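Local coordinates for protein UDP-galactopyranose mutase (Deinococcus radiodurans, PDB 3HE3) that probably interconverts UDP-galactopyranose and UDP-galactofuranose by way of a bound FAD cofactor, at residues Lys182-Asp187 / Pro273-Glu278; Ser189-Ser194 / Tyr335-Pro340; Ala302-Ser307 / Val323-Arg328. All blocks are in the same frame, centred on the assembly; numbering follows the deposited sequence.

In the fold
All three contacts are partly buried and border the bound UDP, yet each joins the fold differently. Contact 1 sets the end of helix 169-184 against strand 274-284, and contact 2 ties the loop that follows this helix to the end of strand 320-336. Contact 3 lies within the sheet, where strand 305-308 pairs with strand 320-336. In contacts 1 and 2 an arginine lies against backbone carbonyls, and contact 2 adds a backbone hydrogen bond. Contact 3, the richest in interactions, combines sheet hydrogen bonds, a salt bridge and an aromatic cluster. Strand 320-336 serves contacts 2 and 3, and its neighbour 274-284 links both to contact 1.

Contact 1: Lys182-Asp187 / Pro273-Glu278; sequences KQWGLD and PYRSLE. With UDP (uridine-5'-diphosphate), chain S.
R275 carries most of this contact, reaching from its strand to the last turn of the helix that ends at W184. Its CG stands anti to the backbone N (chi1 -169°) and the chain then bends at chi2, which lays the guanidinium against the helix-terminal carbonyls. NE donates to the O atom of Q183 at 3.1 Å, and this acceptor lies at the guanidinium edge, close to its plane. The carbonyl of W184 comes instead over one face, with its O atom 3.2 Å from CZ of R275 and no hydrogen bond. The positive charge would probably complement the partial negative charge of the helix end. Were R275 replaced by an alanine, the carbonyl of Q183 would probably lose its NE donor and that of W184 the guanidinium against it. G185, the first residue to leave the helix, does so with positive phi; a CB on G185 would crowd NH2 of R275 and the carbonyl O of W184. Lower on the same side chain, CB of R275 meets CZ3 of the W184 ring at 4.2 Å. That indole turns its NE1 to the ribose, donating to O3' of UDP at 2.8 Å and more weakly to O2'. Farther along the strand, L277 brings CD2 to 4.1 Å from OE1 of Q183, their side chains crossing at about a right angle; L277 also touches FAD. Strand 274-284 is an edge strand of the mixed sheet, bonded to strand 320-336 through R275 and Y335, and helix 169-184 ends beside it with Y335 packed against both Q183 and W184.

Contact 2: Ser189-Ser194 / Tyr335-Pro340; sequences SELDAS and YPVPRP. With UDP (uridine-5'-diphosphate), chain S.
The guanidinium of R339 lies beside E190, their side chains running the same way with the flat groups turned 74° apart. The backbone O of E190 approaches the guanidinium obliquely, 3.0 Å from NE of R339. The CB of E190 fits against NH2 of R339 at 3.5 Å. The carboxylate stays beyond salt-bridge distance and is engaged elsewhere, OE1 accepting from the backbone N of D187. R339 reaches this place with CG between its backbone N and carbonyl carbon (chi1 53°) and a bend at chi3, which bring NE and NH2 alongside the E190 carbonyl and CB. The other flat group is the Y335 ring. Its edge faces the diphosphate, with OH 2.9 Å from O1B and 3.2 Å from O2B of UDP; both bonds are weak, and one hydroxyl proton has to choose between them. The rings of W184 and Y370 meet it at steep angles.

Between these two groups the chains are joined by backbone: D192 N donates to P338 O at 2.8 Å, in a nearly straight bond (159°). D192 also forms an Asx turn, its OD2 accepting from the N of S194 on the anti side of the carboxylate; the turn lies where the loop passes V337-R339, just after strand 320-336. R339 occupies the N-cap position of helix 340-355, so the contact falls on the short connection between strand 320-336 and that helix. The remaining touches are apolar or looser. CD2 of L191 lies 4.2 Å from CG1 of V337, and the same leucine packs on W184 and T180 of helix 169-184. OG of S194 comes to 4.1 Å from CB of P338, whose ring also packs on V195 and W184.

Contact 3: Ala302-Ser307 / Val323-Arg328; sequences AYTRVS and VYEYPR. With UDP (uridine-5'-diphosphate), chain S.
S307 and V323 form a hydrogen-bonded pair in the antiparallel union of strands 305-308 and 320-336, inside the mixed sheet beside the UDP site. S307 N donates to V323 O at 3.1 Å, and V323 N returns a bond to S307 O. Beyond the pair V306–Y324, which is non-hydrogen-bonded, E325 N donates to R305 O, and T304 N reaches E325 O at 2.9 Å.

On the face of the sheet carrying R305 and E325, the arginine grips the carboxylate side-on. NE donates to OE1 of E325 at 2.9 Å from above the carboxylate plane, while NH2 meets the syn lone pair of OE2; the two flat groups are 73° apart. With these nitrogens engaged, NH1 donates to O3B of UDP at 3.3 Å. A water bridges OE2 of E325 to OG1 of T304, further tethering the glutamate.

On the face of V306 and Y324, Y324 joins Y303 and Y326 in an aromatic cluster. Y324 points its edge at the face of Y303, CD1 of Y324 lying over that ring's centre, and Y303 in turn directs its edge to the face of Y326 in an offset edge-to-face pair, planes at 86°. CG1 of V306 covers the face of Y324, 3.5 Å from its centroid. The whole is an antiparallel strand pair of the mixed sheet, whose salt-bridged arginine belongs to the UDP-binding site and donates to the diphosphate through NH1.

Contact 1: Lys182-Asp187 / Pro273-Glu278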
loop_
_atom_site.group_PDB
_atom_site.type_symbol
_atom_site.label_atom_id
_atom_site.label_comp_id
_atom_site.label_asym_id
_atom_site.label_seq_id
_atom_site.Cartn_x
_atom_site.Cartn_y
_atom_site.Cartn_z
ATOM N N LYS E 182 19.377 9.866 -26.985
ATOM C CA LYS E 182 19.564 9.719 -25.550
ATOM C C LYS E 182 18.592 8.686 -24.980
ATOM O O LYS E 182 18.964 7.868 -24.138
ATOM C CB LYS E 182 19.409 11.072 -24.841
ATOM C CG LYS E 182 19.646 11.006 -23.341
ATOM C CD LYS E 182 19.959 12.372 -22.753
ATOM C CE LYS E 182 18.865 13.387 -23.055
ATOM N NZ LYS E 182 19.144 14.703 -22.417
ATOM N N GLN E 183 17.352 8.717 -25.459
ATOM C CA GLN E 183 16.303 7.845 -24.940
ATOM C C GLN E 183 16.446 6.389 -25.388
ATOM O O GLN E 183 16.254 5.464 -24.594
ATOM C CB GLN E 183 14.921 8.390 -25.323
ATOM C CG GLN E 183 13.785 7.382 -25.202
ATOM C CD GLN E 183 13.517 6.934 -23.771
ATOM O OE1 GLN E 183 14.290 7.220 -22.851
ATOM N NE2 GLN E 183 12.412 6.224 -23.579
ATOM N N TRP E 184 16.795 6.189 -26.655
ATOM C CA TRP E 184 16.819 4.848 -27.234
ATOM C C TRP E 184 18.220 4.253 -27.374
ATOM O O TRP E 184 18.392 3.038 -27.307
ATOM C CB TRP E 184 16.121 4.851 -28.595
ATOM C CG TRP E 184 14.661 5.164 -28.510
ATOM C CD1 TRP E 184 14.059 6.362 -28.768
ATOM C CD2 TRP E 184 13.613 4.261 -28.133
ATOM N NE1 TRP E 184 12.701 6.258 -28.580
ATOM C CE2 TRP E 184 12.405 4.983 -28.190
ATOM C CE3 TRP E 184 13.584 2.918 -27.758
ATOM C CZ2 TRP E 184 11.178 4.398 -27.882
ATOM C CZ3 TRP E 184 12.365 2.342 -27.453
ATOM C CH2 TRP E 184 11.179 3.080 -27.516
ATOM N N GLY E 185 19.216 5.109 -27.563
ATOM C CA GLY E 185 20.565 4.648 -27.829
ATOM C C GLY E 185 20.754 4.417 -29.315
ATOM O O GLY E 185 21.790 3.922 -29.756
ATOM N N LEU E 186 19.735 4.777 -30.088
ATOM C CA LEU E 186 19.773 4.687 -31.542
ATOM C C LEU E 186 19.512 6.060 -32.152
ATOM O O LEU E 186 19.005 6.957 -31.481
ATOM C CB LEU E 186 18.700 3.714 -32.034
ATOM C CG LEU E 186 19.048 2.229 -32.149
ATOM C CD1 LEU E 186 20.321 1.893 -31.402
ATOM C CD2 LEU E 186 17.884 1.362 -31.666
ATOM N N ASP E 187 19.859 6.226 -33.423
ATOM C CA ASP E 187 19.447 7.411 -34.163
ATOM C C ASP E 187 17.977 7.217 -34.514
ATOM O O ASP E 187 17.499 6.085 -34.558
ATOM C CB ASP E 187 20.278 7.568 -35.438
ATOM C CG ASP E 187 20.149 8.950 -36.059
ATOM O OD1 ASP E 187 20.830 9.882 -35.585
ATOM O OD2 ASP E 187 19.374 9.103 -37.029
ATOM N N PRO E 273 15.249 -7.198 -27.678
ATOM C CA PRO E 273 15.660 -5.937 -27.043
ATOM C C PRO E 273 14.515 -5.111 -26.445
ATOM O O PRO E 273 13.645 -4.646 -27.182
ATOM C CB PRO E 273 16.295 -5.162 -28.205
ATOM C CG PRO E 273 15.727 -5.813 -29.437
ATOM C CD PRO E 273 15.679 -7.251 -29.083
ATOM N N TYR E 274 14.523 -4.936 -25.125
ATOM C CA TYR E 274 13.658 -3.959 -24.471
ATOM C C TYR E 274 14.529 -2.857 -23.871
ATOM O O TYR E 274 15.526 -3.137 -23.203
ATOM C CB TYR E 274 12.839 -4.598 -23.345
ATOM C CG TYR E 274 11.811 -5.632 -23.762
ATOM C CD1 TYR E 274 12.167 -6.965 -23.923
ATOM C CD2 TYR E 274 10.477 -5.285 -23.946
ATOM C CE1 TYR E 274 11.234 -7.921 -24.281
ATOM C CE2 TYR E 274 9.532 -6.238 -24.306
ATOM C CZ TYR E 274 9.920 -7.555 -24.471
ATOM O OH TYR E 274 8.999 -8.513 -24.828
ATOM N N ARG E 275 14.154 -1.602 -24.101
ATOM C CA ARG E 275 14.868 -0.478 -23.504
ATOM C C ARG E 275 14.408 -0.267 -22.061
ATOM O O ARG E 275 13.220 -0.410 -21.751
ATOM C CB ARG E 275 14.649 0.792 -24.323
ATOM C CG ARG E 275 15.547 1.954 -23.933
ATOM C CD ARG E 275 17.016 1.650 -24.190
ATOM N NE ARG E 275 17.822 2.871 -24.173
ATOM C CZ ARG E 275 19.150 2.898 -24.245
ATOM N NH1 ARG E 275 19.839 1.768 -24.335
ATOM N NH2 ARG E 275 19.790 4.059 -24.226
ATOM N N SER E 276 15.351 0.067 -21.183
ATOM C CA SER E 276 15.062 0.209 -19.757
ATOM C C SER E 276 15.303 1.628 -19.249
ATOM O O SER E 276 15.694 2.514 -20.006
ATOM C CB SER E 276 15.888 -0.788 -18.944
ATOM O OG SER E 276 15.526 -0.746 -17.574
ATOM N N LEU E 277 15.072 1.831 -17.957
ATOM C CA LEU E 277 15.163 3.154 -17.352
ATOM C C LEU E 277 15.634 3.109 -15.909
ATOM O O LEU E 277 15.374 2.151 -15.187
ATOM C CB LEU E 277 13.797 3.832 -17.378
ATOM C CG LEU E 277 13.337 4.382 -18.717
ATOM C CD1 LEU E 277 11.866 4.746 -18.637
ATOM C CD2 LEU E 277 14.186 5.585 -19.094
ATOM N N GLU E 278 16.321 4.167 -15.492
ATOM C CA GLU E 278 16.604 4.395 -14.080
ATOM C C GLU E 278 15.932 5.691 -13.623
ATOM O O GLU E 278 15.939 6.693 -14.340
ATOM C CB GLU E 278 18.107 4.452 -13.813
ATOM C CG GLU E 278 18.460 5.363 -12.651
ATOM C CD GLU E 278 19.801 5.041 -12.021
ATOM O OE1 GLU E 278 20.637 4.388 -12.685
ATOM O OE2 GLU E 278 20.013 5.445 -10.855
HETATM N N1 UDP S . 10.523 12.579 -28.677
HETATM C C2 UDP S . 11.518 13.491 -28.974
HETATM N N3 UDP S . 11.539 14.724 -28.355
HETATM C C4 UDP S . 10.567 15.054 -27.432
HETATM C C5 UDP S . 9.566 14.132 -27.137
HETATM C C6 UDP S . 9.506 12.929 -27.834
HETATM O O2 UDP S . 12.391 13.208 -29.793
HETATM O O4 UDP S . 10.590 16.157 -26.879
HETATM C "C1'" UDP S . 10.520 11.268 -29.351
HETATM C "C2'" UDP S . 11.385 10.307 -28.559
HETATM O "O2'" UDP S . 12.115 9.486 -29.441
HETATM C "C3'" UDP S . 10.383 9.480 -27.782
HETATM C "C4'" UDP S . 9.168 9.488 -28.691
HETATM O "O4'" UDP S . 9.210 10.728 -29.368
HETATM O "O3'" UDP S . 10.863 8.177 -27.563
HETATM C "C5'" UDP S . 7.857 9.321 -27.932
HETATM O "O5'" UDP S . 7.818 10.176 -26.814
HETATM P PA UDP S . 6.732 9.902 -25.661
HETATM O O1A UDP S . 5.375 9.874 -26.257
HETATM O O2A UDP S . 6.813 10.918 -24.586
HETATM O O3A UDP S . 7.092 8.421 -25.142
HETATM P PB UDP S . 7.253 8.050 -23.585
HETATM O O1B UDP S . 8.668 8.200 -23.184
HETATM O O2B UDP S . 6.801 6.657 -23.366
HETATM O O3B UDP S . 6.423 8.968 -22.777
#

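Contact 2: Ser189-Ser194 / Tyr335-Pro340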
loop_
_atom_site.group_PDB
_atom_site.type_symbol
_atom_site.label_atom_id
_atom_site.label_comp_id
_atom_site.label_asym_id
_atom_site.label_seq_id
_atom_site.Cartn_x
_atom_site.Cartn_y
_atom_site.Cartn_z
ATOM N N SER E 189 16.791 7.337 -37.258
ATOM C CA SER E 189 16.794 6.611 -38.525
ATOM C C SER E 189 16.886 5.102 -38.315
ATOM O O SER E 189 16.503 4.323 -39.183
ATOM C CB SER E 189 17.945 7.080 -39.415
ATOM O OG SER E 189 19.189 6.611 -38.928
ATOM N N GLU E 190 17.397 4.693 -37.160
ATOM C CA GLU E 190 17.463 3.278 -36.811
ATOM C C GLU E 190 16.158 2.809 -36.161
ATOM O O GLU E 190 16.030 1.648 -35.767
ATOM C CB GLU E 190 18.641 3.009 -35.867
ATOM C CG GLU E 190 20.010 3.375 -36.438
ATOM C CD GLU E 190 21.146 3.160 -35.443
ATOM O OE1 GLU E 190 21.283 3.967 -34.497
ATOM O OE2 GLU E 190 21.911 2.185 -35.610
ATOM N N LEU E 191 15.191 3.716 -36.055
ATOM C CA LEU E 191 13.914 3.399 -35.421
ATOM C C LEU E 191 12.728 3.498 -36.376
ATOM O O LEU E 191 12.683 4.367 -37.249
ATOM C CB LEU E 191 13.675 4.298 -34.207
ATOM C CG LEU E 191 14.521 4.005 -32.967
ATOM C CD1 LEU E 191 14.452 5.166 -32.001
ATOM C CD2 LEU E 191 14.065 2.722 -32.296
ATOM N N ASP E 192 11.768 2.597 -36.193
ATOM C CA ASP E 192 10.531 2.619 -36.952
ATOM C C ASP E 192 9.911 4.009 -36.883
ATOM O O ASP E 192 10.021 4.694 -35.867
ATOM C CB ASP E 192 9.564 1.586 -36.376
ATOM C CG ASP E 192 8.511 1.149 -37.372
ATOM O OD1 ASP E 192 8.386 -0.075 -37.593
ATOM O OD2 ASP E 192 7.813 2.021 -37.937
ATOM N N ALA E 193 9.263 4.432 -37.961
ATOM C CA ALA E 193 8.621 5.742 -37.981
ATOM C C ALA E 193 7.543 5.862 -36.905
ATOM O O ALA E 193 7.159 6.964 -36.525
ATOM C CB ALA E 193 8.040 6.036 -39.357
ATOM N N SER E 194 7.060 4.729 -36.408
ATOM C CA SER E 194 6.009 4.752 -35.398
ATOM C C SER E 194 6.448 5.494 -34.136
ATOM O O SER E 194 5.642 6.157 -33.481
ATOM C CB SER E 194 5.550 3.330 -35.046
ATOM O OG SER E 194 6.456 2.687 -34.165
ATOM N N TYR E 335 10.417 -0.455 -22.464
ATOM C CA TYR E 335 10.060 -0.140 -23.843
ATOM C C TYR E 335 10.431 -1.257 -24.805
ATOM O O TYR E 335 11.573 -1.712 -24.820
ATOM C CB TYR E 335 10.764 1.136 -24.308
ATOM C CG TYR E 335 10.369 2.395 -23.576
ATOM C CD1 TYR E 335 11.019 2.776 -22.412
ATOM C CD2 TYR E 335 9.360 3.218 -24.062
ATOM C CE1 TYR E 335 10.671 3.929 -21.747
ATOM C CE2 TYR E 335 9.005 4.375 -23.404
ATOM C CZ TYR E 335 9.664 4.726 -22.245
ATOM O OH TYR E 335 9.314 5.880 -21.580
ATOM N N PRO E 336 9.468 -1.700 -25.625
ATOM C CA PRO E 336 9.876 -2.504 -26.776
ATOM C C PRO E 336 10.685 -1.597 -27.696
ATOM O O PRO E 336 10.460 -0.388 -27.681
ATOM C CB PRO E 336 8.546 -2.881 -27.435
ATOM C CG PRO E 336 7.507 -2.661 -26.384
ATOM C CD PRO E 336 8.009 -1.531 -25.549
ATOM N N VAL E 337 11.614 -2.155 -28.464
ATOM C CA VAL E 337 12.447 -1.352 -29.358
ATOM C C VAL E 337 12.019 -1.528 -30.811
ATOM O O VAL E 337 12.518 -2.410 -31.510
ATOM C CB VAL E 337 13.934 -1.710 -29.212
ATOM C CG1 VAL E 337 14.792 -0.752 -30.024
ATOM C CG2 VAL E 337 14.334 -1.696 -27.743
ATOM N N PRO E 338 11.090 -0.673 -31.267
ATOM C CA PRO E 338 10.409 -0.777 -32.563
ATOM C C PRO E 338 11.317 -0.502 -33.755
ATOM O O PRO E 338 11.488 0.644 -34.163
ATOM C CB PRO E 338 9.319 0.301 -32.475
ATOM C CG PRO E 338 9.188 0.611 -31.006
ATOM C CD PRO E 338 10.577 0.457 -30.478
ATOM N N ARG E 339 11.878 -1.565 -34.317
ATOM C CA ARG E 339 12.695 -1.455 -35.517
ATOM C C ARG E 339 12.599 -2.733 -36.345
ATOM O O ARG E 339 12.302 -3.806 -35.811
ATOM C CB ARG E 339 14.148 -1.141 -35.154
ATOM C CG ARG E 339 14.768 -2.093 -34.153
ATOM C CD ARG E 339 16.150 -1.616 -33.759
ATOM N NE ARG E 339 16.864 -1.087 -34.915
ATOM C CZ ARG E 339 18.186 -1.001 -35.005
ATOM N NH1 ARG E 339 18.948 -1.418 -34.000
ATOM N NH2 ARG E 339 18.747 -0.506 -36.099
ATOM N N PRO E 340 12.838 -2.618 -37.661
ATOM C CA PRO E 340 12.694 -3.727 -38.609
ATOM C C PRO E 340 13.309 -5.039 -38.117
ATOM O O PRO E 340 12.619 -6.061 -38.115
ATOM C CB PRO E 340 13.424 -3.212 -39.847
ATOM C CG PRO E 340 13.208 -1.736 -39.796
ATOM C CD PRO E 340 13.247 -1.372 -38.334
HETATM N N1 UDP S . 10.523 12.579 -28.677
HETATM C C2 UDP S . 11.518 13.491 -28.974
HETATM N N3 UDP S . 11.539 14.724 -28.355
HETATM C C4 UDP S . 10.567 15.054 -27.432
HETATM C C5 UDP S . 9.566 14.132 -27.137
HETATM C C6 UDP S . 9.506 12.929 -27.834
HETATM O O2 UDP S . 12.391 13.208 -29.793
HETATM O O4 UDP S . 10.590 16.157 -26.879
HETATM C "C1'" UDP S . 10.520 11.268 -29.351
HETATM C "C2'" UDP S . 11.385 10.307 -28.559
HETATM O "O2'" UDP S . 12.115 9.486 -29.441
HETATM C "C3'" UDP S . 10.383 9.480 -27.782
HETATM C "C4'" UDP S . 9.168 9.488 -28.691
HETATM O "O4'" UDP S . 9.210 10.728 -29.368
HETATM O "O3'" UDP S . 10.863 8.177 -27.563
HETATM C "C5'" UDP S . 7.857 9.321 -27.932
HETATM O "O5'" UDP S . 7.818 10.176 -26.814
HETATM P PA UDP S . 6.732 9.902 -25.661
HETATM O O1A UDP S . 5.375 9.874 -26.257
HETATM O O2A UDP S . 6.813 10.918 -24.586
HETATM O O3A UDP S . 7.092 8.421 -25.142
HETATM P PB UDP S . 7.253 8.050 -23.585
HETATM O O1B UDP S . 8.668 8.200 -23.184
HETATM O O2B UDP S . 6.801 6.657 -23.366
HETATM O O3B UDP S . 6.423 8.968 -22.777
#

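Contact 3: Ala302-Ser307 / Val323-Arg328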
loop_
_atom_site.group_PDB
_atom_site.type_symbol
_atom_site.label_atom_id
_atom_site.label_comp_id
_atom_site.label_asym_id
_atom_site.label_seq_id
_atom_site.Cartn_x
_atom_site.Cartn_y
_atom_site.Cartn_z
ATOM N N ALA E 302 22.051 14.135 -18.732
ATOM C CA ALA E 302 21.997 12.689 -18.913
ATOM C C ALA E 302 20.562 12.190 -18.862
ATOM O O ALA E 302 20.217 11.187 -19.487
ATOM C CB ALA E 302 22.836 11.985 -17.853
ATOM N N TYR E 303 19.724 12.895 -18.110
ATOM C CA TYR E 303 18.320 12.526 -18.016
ATOM C C TYR E 303 17.548 13.068 -19.217
ATOM O O TYR E 303 17.992 14.007 -19.880
ATOM C CB TYR E 303 17.714 13.009 -16.694
ATOM C CG TYR E 303 18.072 14.433 -16.313
ATOM C CD1 TYR E 303 17.399 15.511 -16.873
ATOM C CD2 TYR E 303 19.068 14.696 -15.378
ATOM C CE1 TYR E 303 17.712 16.808 -16.524
ATOM C CE2 TYR E 303 19.388 15.996 -15.023
ATOM C CZ TYR E 303 18.706 17.046 -15.599
ATOM O OH TYR E 303 19.018 18.343 -15.254
ATOM N N THR E 304 16.405 12.455 -19.511
ATOM C CA THR E 304 15.585 12.876 -20.637
ATOM C C THR E 304 14.602 13.946 -20.202
ATOM O O THR E 304 14.223 14.805 -20.994
ATOM C CB THR E 304 14.793 11.701 -21.227
ATOM O OG1 THR E 304 14.201 10.943 -20.165
ATOM C CG2 THR E 304 15.705 10.797 -22.035
ATOM N N ARG E 305 14.201 13.895 -18.935
ATOM C CA ARG E 305 13.145 14.767 -18.445
ATOM C C ARG E 305 12.990 14.722 -16.930
ATOM O O ARG E 305 13.415 13.769 -16.277
ATOM C CB ARG E 305 11.825 14.360 -19.085
ATOM C CG ARG E 305 11.527 12.884 -18.919
ATOM C CD ARG E 305 10.325 12.475 -19.734
ATOM N NE ARG E 305 9.923 11.105 -19.442
ATOM C CZ ARG E 305 8.949 10.465 -20.080
ATOM N NH1 ARG E 305 8.278 11.075 -21.049
ATOM N NH2 ARG E 305 8.648 9.216 -19.751
ATOM N N VAL E 306 12.371 15.770 -16.391
ATOM C CA VAL E 306 12.014 15.847 -14.982
ATOM C C VAL E 306 10.506 15.976 -14.887
ATOM O O VAL E 306 9.893 16.718 -15.654
ATOM C CB VAL E 306 12.586 17.106 -14.311
ATOM C CG1 VAL E 306 12.852 16.845 -12.833
ATOM C CG2 VAL E 306 13.828 17.585 -15.030
ATOM N N SER E 307 9.909 15.269 -13.936
ATOM C CA SER E 307 8.476 15.365 -13.715
ATOM C C SER E 307 8.184 15.778 -12.280
ATOM O O SER E 307 8.899 15.381 -11.356
ATOM C CB SER E 307 7.795 14.032 -14.030
ATOM O OG SER E 307 7.840 13.755 -15.417
ATOM N N VAL E 323 10.971 13.485 -10.197
ATOM C CA VAL E 323 11.734 12.312 -10.621
ATOM C C VAL E 323 12.499 12.578 -11.912
ATOM O O VAL E 323 11.952 13.134 -12.862
ATOM C CB VAL E 323 10.837 11.074 -10.826
ATOM C CG1 VAL E 323 9.785 11.343 -11.893
ATOM C CG2 VAL E 323 11.682 9.874 -11.211
ATOM N N TYR E 324 13.769 12.182 -11.939
ATOM C CA TYR E 324 14.593 12.307 -13.135
ATOM C C TYR E 324 14.713 10.955 -13.836
ATOM O O TYR E 324 14.963 9.937 -13.190
ATOM C CB TYR E 324 15.980 12.847 -12.776
ATOM C CG TYR E 324 15.971 14.291 -12.324
ATOM C CD1 TYR E 324 16.132 15.327 -13.237
ATOM C CD2 TYR E 324 15.795 14.623 -10.984
ATOM C CE1 TYR E 324 16.121 16.649 -12.831
ATOM C CE2 TYR E 324 15.782 15.946 -10.568
ATOM C CZ TYR E 324 15.943 16.954 -11.497
ATOM O OH TYR E 324 15.930 18.272 -11.094
ATOM N N GLU E 325 14.527 10.943 -15.153
ATOM C CA GLU E 325 14.583 9.697 -15.915
ATOM C C GLU E 325 15.877 9.526 -16.697
ATOM O O GLU E 325 16.200 10.334 -17.567
ATOM C CB GLU E 325 13.398 9.585 -16.873
ATOM C CG GLU E 325 12.112 9.117 -16.226
ATOM C CD GLU E 325 10.980 8.997 -17.229
ATOM O OE1 GLU E 325 9.915 9.616 -17.004
ATOM O OE2 GLU E 325 11.159 8.295 -18.250
ATOM N N TYR E 326 16.601 8.456 -16.386
ATOM C CA TYR E 326 17.821 8.105 -17.101
ATOM C C TYR E 326 17.605 6.845 -17.923
ATOM O O TYR E 326 17.283 5.789 -17.375
ATOM C CB TYR E 326 18.965 7.871 -16.117
ATOM C CG TYR E 326 19.311 9.079 -15.283
ATOM C CD1 TYR E 326 18.639 9.341 -14.097
ATOM C CD2 TYR E 326 20.310 9.959 -15.681
ATOM C CE1 TYR E 326 18.953 10.450 -13.329
ATOM C CE2 TYR E 326 20.630 11.068 -14.921
ATOM C CZ TYR E 326 19.949 11.310 -13.744
ATOM O OH TYR E 326 20.264 12.411 -12.983
ATOM N N PRO E 327 17.775 6.947 -19.249
ATOM C CA PRO E 327 17.623 5.768 -20.109
ATOM C C PRO E 327 18.745 4.754 -19.859
ATOM O O PRO E 327 19.890 5.151 -19.646
ATOM C CB PRO E 327 17.715 6.351 -21.528
ATOM C CG PRO E 327 17.431 7.809 -21.367
ATOM C CD PRO E 327 18.001 8.172 -20.029
ATOM N N ARG E 328 18.406 3.468 -19.873
ATOM C CA ARG E 328 19.364 2.402 -19.589
ATOM C C ARG E 328 19.188 1.231 -20.555
ATOM O O ARG E 328 18.066 0.849 -20.877
ATOM C CB ARG E 328 19.197 1.900 -18.152
ATOM C CG ARG E 328 19.617 2.893 -17.077
ATOM C CD ARG E 328 21.131 3.050 -17.030
ATOM N NE ARG E 328 21.560 4.032 -16.036
ATOM C CZ ARG E 328 21.907 5.284 -16.320
ATOM N NH1 ARG E 328 21.878 5.717 -17.574
ATOM N NH2 ARG E 328 22.287 6.104 -15.350
HETATM N N1 UDP S . 10.523 12.579 -28.677
HETATM C C2 UDP S . 11.518 13.491 -28.974
HETATM N N3 UDP S . 11.539 14.724 -28.355
HETATM C C4 UDP S . 10.567 15.054 -27.432
HETATM C C5 UDP S . 9.566 14.132 -27.137
HETATM C C6 UDP S . 9.506 12.929 -27.834
HETATM O O2 UDP S . 12.391 13.208 -29.793
HETATM O O4 UDP S . 10.590 16.157 -26.879
HETATM C "C1'" UDP S . 10.520 11.268 -29.351
HETATM C "C2'" UDP S . 11.385 10.307 -28.559
HETATM O "O2'" UDP S . 12.115 9.486 -29.441
HETATM C "C3'" UDP S . 10.383 9.480 -27.782
HETATM C "C4'" UDP S . 9.168 9.488 -28.691
HETATM O "O4'" UDP S . 9.210 10.728 -29.368
HETATM O "O3'" UDP S . 10.863 8.177 -27.563
HETATM C "C5'" UDP S . 7.857 9.321 -27.932
HETATM O "O5'" UDP S . 7.818 10.176 -26.814
HETATM P PA UDP S . 6.732 9.902 -25.661
HETATM O O1A UDP S . 5.375 9.874 -26.257
HETATM O O2A UDP S . 6.813 10.918 -24.586
HETATM O O3A UDP S . 7.092 8.421 -25.142
HETATM P PB UDP S . 7.253 8.050 -23.585
HETATM O O1B UDP S . 8.668 8.200 -23.184
HETATM O O2B UDP S . 6.801 6.657 -23.366
HETATM O O3B UDP S . 6.423 8.968 -22.777
HETATM O O HOH W 1 12.626 8.865 -20.490
#